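Local atomic coordinates of rRNA adenine N-6-methyltransferase (Saccharopolyspora erythraea, PDB entry 6NVM), a protein that dimethylates one adenine of 23S rRNA at N6 with S-adenosyl-L-methionine as methyl donor, lowering the affinity of ribosomes for macrolide-lincosamide-streptogramin B antibiotics. Residues K199-L204 against K210-I215; T243-N248 against L253-P258. All blocks are in the same frame, centred on the assembly; numbering follows the deposited sequence.

Contact 1: residues K199-L204 against K210-I215; sequences KVDRRL and KVDSAI
Val200 and Ser213 face each other as an antiparallel hydrogen-bonded pair, and backbone bonds carry this part of the contact. Val200 N gives its hydrogen to Ser213 O over 2.7 Å, and Ser213 N returns the bond to Val200 O at 2.8 Å. Lys199 and Ala214 form the neighbouring non-hydrogen-bonded pair.

Where the strand gives out, charge takes over, and Asp212 divides its two oxygens. OD1 accepts the backbone N of Arg202 at 2.9 Å on its anti side. It also lies over one face of the Arg202 guanidinium, a long salt bridge (Arg202 NE to Asp212 OD1, 3.8 Å) of charges alone, since no N-H is directed at the oxygen. Arg202 NE and NH2 each stand 2.8 Å from Lys210 O. OD2 makes a salt bridge with Lys199 NZ at 3.2 Å; with CG anti to the backbone N (chi1 176°) and the rest extended, the lysine leans forward along its own chain to Asp212. Nearby, Asp201 OD1 takes the N of Arg203 at 3.0 Å, closing an Asx turn.

Apolar packing is slight: Val200 CG2 touches Ile215 CG1 at 3.9 Å.

Together these bonds join strands 192-200 and 213-220, the antiparallel pair completing the seven-stranded, Rossmann-like sheet of class I methyltransferases, order 3-2-1-4-5-7-6.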
# COMPACT_ATOMS: atom_id res chain seq x y z
N LYS A 199 5.52 13.66 2.01
CA LYS A 199 4.33 14.46 2.23
C LYS A 199 4.04 15.33 1.02
O LYS A 199 4.95 15.76 0.31
CB LYS A 199 4.52 15.34 3.47
CG LYS A 199 3.37 16.29 3.77
CD LYS A 199 3.72 17.22 4.93
CE LYS A 199 2.60 18.21 5.21
NZ LYS A 199 2.99 19.22 6.24
N VAL A 200 2.76 15.60 0.79
CA VAL A 200 2.32 16.46 -0.31
C VAL A 200 1.42 17.54 0.29
O VAL A 200 0.32 17.24 0.76
CB VAL A 200 1.57 15.68 -1.40
CG1 VAL A 200 1.17 16.60 -2.55
CG2 VAL A 200 2.44 14.54 -1.92
N ASP A 201 1.88 18.79 0.24
CA ASP A 201 1.16 19.87 0.89
C ASP A 201 -0.18 20.13 0.20
O ASP A 201 -0.30 20.04 -1.02
CB ASP A 201 2.01 21.14 0.89
CG ASP A 201 1.49 22.19 1.85
OD1 ASP A 201 0.36 22.69 1.65
OD2 ASP A 201 2.20 22.52 2.82
N ARG A 202 -1.19 20.46 1.01
CA ARG A 202 -2.53 20.72 0.49
C ARG A 202 -2.54 21.79 -0.60
O ARG A 202 -3.34 21.72 -1.53
CB ARG A 202 -3.46 21.14 1.63
CG ARG A 202 -3.00 22.39 2.39
CD ARG A 202 -4.03 22.83 3.42
NE ARG A 202 -4.12 21.91 4.56
CZ ARG A 202 -3.57 22.11 5.75
NH1 ARG A 202 -2.87 23.21 6.01
NH2 ARG A 202 -3.72 21.21 6.71
N ARG A 203 -1.66 22.80 -0.50
CA ARG A 203 -1.71 23.90 -1.45
C ARG A 203 -1.31 23.49 -2.87
O ARG A 203 -1.48 24.29 -3.79
CB ARG A 203 -0.81 25.05 -0.98
CG ARG A 203 0.67 24.73 -0.92
CD ARG A 203 1.50 26.00 -0.82
NE ARG A 203 1.06 26.86 0.28
CZ ARG A 203 1.54 28.07 0.53
NH1 ARG A 203 2.48 28.59 -0.25
NH2 ARG A 203 1.08 28.77 1.55
N LEU A 204 -0.79 22.28 -3.06
CA LEU A 204 -0.43 21.81 -4.39
C LEU A 204 -1.61 21.22 -5.15
O LEU A 204 -1.44 20.81 -6.30
CB LEU A 204 0.69 20.76 -4.28
CG LEU A 204 1.97 21.23 -3.60
CD1 LEU A 204 3.01 20.12 -3.61
CD2 LEU A 204 2.53 22.50 -4.24
N LYS A 210 -8.44 20.31 3.08
CA LYS A 210 -8.24 20.74 4.46
C LYS A 210 -6.99 20.14 5.09
O LYS A 210 -6.35 20.80 5.92
CB LYS A 210 -9.46 20.37 5.31
CG LYS A 210 -9.75 18.87 5.41
CD LYS A 210 -10.91 18.59 6.36
CE LYS A 210 -11.30 17.12 6.35
NZ LYS A 210 -10.20 16.23 6.82
N VAL A 211 -6.63 18.91 4.73
CA VAL A 211 -5.47 18.24 5.29
C VAL A 211 -4.48 17.95 4.17
O VAL A 211 -4.81 18.01 2.98
CB VAL A 211 -5.83 16.94 6.04
CG1 VAL A 211 -6.51 17.26 7.36
CG2 VAL A 211 -6.70 16.04 5.17
N ASP A 212 -3.25 17.64 4.57
CA ASP A 212 -2.19 17.35 3.63
C ASP A 212 -2.27 15.90 3.16
O ASP A 212 -2.96 15.06 3.75
CB ASP A 212 -0.83 17.62 4.27
CG ASP A 212 -0.66 19.06 4.67
OD1 ASP A 212 -1.00 19.95 3.86
OD2 ASP A 212 -0.19 19.31 5.80
N SER A 213 -1.56 15.62 2.08
CA SER A 213 -1.54 14.29 1.48
C SER A 213 -0.13 13.72 1.55
O SER A 213 0.78 14.32 2.13
CB SER A 213 -2.06 14.35 0.04
OG SER A 213 -3.42 14.76 -0.00
N ALA A 214 0.06 12.56 0.92
CA ALA A 214 1.36 11.91 0.91
C ALA A 214 1.38 10.94 -0.26
O ALA A 214 0.34 10.48 -0.73
CB ALA A 214 1.64 11.19 2.23
N ILE A 215 2.59 10.64 -0.72
CA ILE A 215 2.82 9.54 -1.65
C ILE A 215 3.31 8.36 -0.84
O ILE A 215 4.28 8.48 -0.07
CB ILE A 215 3.84 9.91 -2.74
CG1 ILE A 215 3.37 11.15 -3.51
CG2 ILE A 215 4.03 8.73 -3.69
CD1 ILE A 215 4.45 11.76 -4.37

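Contact 2: residues T243-N248 against L253-P258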
# COMPACT_ATOMS: atom_id res chain seq x y z
N THR A 243 -5.39 -8.49 19.30
CA THR A 243 -6.63 -8.47 20.08
C THR A 243 -6.40 -7.92 21.48
O THR A 243 -7.30 -7.31 22.06
CB THR A 243 -7.25 -9.87 20.18
OG1 THR A 243 -6.40 -10.71 20.97
CG2 THR A 243 -7.45 -10.48 18.80
N GLY A 244 -5.20 -8.12 22.03
CA GLY A 244 -4.87 -7.62 23.34
C GLY A 244 -5.26 -8.51 24.49
O GLY A 244 -5.18 -8.07 25.65
N VAL A 245 -5.68 -9.75 24.22
CA VAL A 245 -6.17 -10.62 25.29
C VAL A 245 -5.08 -10.80 26.34
O VAL A 245 -3.92 -11.07 26.02
CB VAL A 245 -6.62 -11.98 24.71
CG1 VAL A 245 -5.43 -12.77 24.16
CG2 VAL A 245 -7.37 -12.79 25.76
N GLY A 246 -5.46 -10.65 27.61
CA GLY A 246 -4.55 -10.79 28.71
C GLY A 246 -3.96 -9.49 29.23
O GLY A 246 -3.44 -9.47 30.35
N GLY A 247 -4.03 -8.42 28.44
CA GLY A 247 -3.55 -7.13 28.88
C GLY A 247 -2.30 -6.66 28.15
O GLY A 247 -2.20 -5.49 27.77
N ASN A 248 -1.34 -7.56 27.95
CA ASN A 248 -0.07 -7.23 27.33
C ASN A 248 0.27 -8.27 26.27
O ASN A 248 -0.33 -9.35 26.21
CB ASN A 248 1.05 -7.14 28.38
CG ASN A 248 1.03 -8.30 29.35
OD1 ASN A 248 1.57 -9.36 29.07
ND2 ASN A 248 0.40 -8.10 30.50
N LEU A 253 0.47 -13.88 24.02
CA LEU A 253 1.26 -15.00 23.51
C LEU A 253 1.14 -16.23 24.40
O LEU A 253 1.20 -17.36 23.91
CB LEU A 253 2.72 -14.60 23.37
CG LEU A 253 2.99 -13.55 22.29
CD1 LEU A 253 4.41 -13.02 22.41
CD2 LEU A 253 2.73 -14.14 20.91
N LEU A 254 0.99 -16.03 25.71
CA LEU A 254 0.88 -17.16 26.62
C LEU A 254 -0.38 -17.98 26.39
O LEU A 254 -0.44 -19.14 26.81
CB LEU A 254 0.93 -16.67 28.07
CG LEU A 254 2.29 -16.13 28.53
CD1 LEU A 254 2.15 -15.35 29.82
CD2 LEU A 254 3.29 -17.26 28.70
N ARG A 255 -1.40 -17.40 25.75
CA ARG A 255 -2.60 -18.16 25.41
C ARG A 255 -2.33 -19.25 24.39
O ARG A 255 -3.14 -20.18 24.27
CB ARG A 255 -3.69 -17.23 24.87
CG ARG A 255 -3.90 -15.93 25.63
CD ARG A 255 -4.25 -16.16 27.09
NE ARG A 255 -5.15 -15.13 27.58
CZ ARG A 255 -5.35 -14.85 28.87
NH1 ARG A 255 -4.69 -15.51 29.81
NH2 ARG A 255 -6.20 -13.89 29.22
N LYS A 256 -1.22 -19.16 23.65
CA LYS A 256 -0.90 -20.11 22.60
C LYS A 256 0.47 -20.76 22.74
O LYS A 256 0.66 -21.86 22.21
CB LYS A 256 -0.98 -19.43 21.22
CG LYS A 256 -0.69 -20.34 20.03
CD LYS A 256 -0.55 -19.56 18.74
CE LYS A 256 -1.89 -19.15 18.15
NZ LYS A 256 -2.51 -20.24 17.35
N TYR A 257 1.42 -20.13 23.42
CA TYR A 257 2.78 -20.64 23.46
C TYR A 257 3.24 -20.85 24.90
O TYR A 257 2.76 -20.17 25.81
CB TYR A 257 3.75 -19.69 22.76
CG TYR A 257 3.52 -19.55 21.27
CD1 TYR A 257 2.77 -18.50 20.76
CD2 TYR A 257 4.05 -20.47 20.38
CE1 TYR A 257 2.57 -18.36 19.40
CE2 TYR A 257 3.85 -20.35 19.02
CZ TYR A 257 3.11 -19.29 18.53
OH TYR A 257 2.91 -19.17 17.18
N PRO A 258 4.19 -21.76 25.13
CA PRO A 258 4.69 -21.96 26.50
C PRO A 258 5.48 -20.76 27.01
O PRO A 258 6.12 -20.04 26.24
CB PRO A 258 5.59 -23.20 26.37
CG PRO A 258 5.26 -23.81 25.05
CD PRO A 258 4.82 -22.68 24.18
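Val245 and Arg255 meet through a methyl pair laid against a bent arginine chain, an example of a surface contact made by van der Waals packing. Val245 CG1 touches the aliphatic part of the arginine, 3.8 Å from Arg255 CG. Its other methyl, CG2, lies at the edge of the guanidinium, near the plane of that group and 3.7 Å from Arg255 NE. Further along, Arg255 NH2 comes to 3.5 Å from Gly246 CA, so the flat group ends beside the backbone of the loop. Bends at chi2 (-58°) and chi3 (-147°) bring the guanidinium to this position.

The next shell fixes the loop. Residues Gly244 to Gly247 form a type II beta turn, closed by a bond from Gly247 N to Gly244 O at 3.0 Å, with Val245 and Gly246 at its two corners. Gly244, Gly246 and Gly247 all have positive phi, at backbone angles that glycine adopts readily. The carbonyl of Val245 is held by the hydroxyl of Ser252, and Asn248 caps the N-terminus of helix 249-254 through OD1 to the backbone N of Ala251.

On the other side, Leu253 O accepts both Lys256 N and Tyr257 N, the latter at 2.8 Å, which sets the course of the backbone through Arg255. Leu253 itself is buried against helices 228-243, 259-269 and 282-292. The contact joins the loop before helix 249-254 to the residues at and after its end: the loop follows helix 228-243, and the second segment leads into helix 259-269.

Overall arrangement
Contacts 1 and 2 follow one another along the chain and illustrate how differently placed two local contacts of one chain can be: the first at the edge of the central sheet, the second among the C-terminal helices. Their centres are 39 Å apart, and their nearest atoms remain about 27 Å from each other, so they do not touch. The side chain of Val200 is about 4 Å from that of Leu53, and that of Ser213 about 6 Å from that of Asn51; both partners are predicted to bind S-adenosyl-L-methionine, so the position of contact 1 is consistent with closeness to the cofactor site. Contact 2, centred 29 Å from the middle of the chain, lies away from that site.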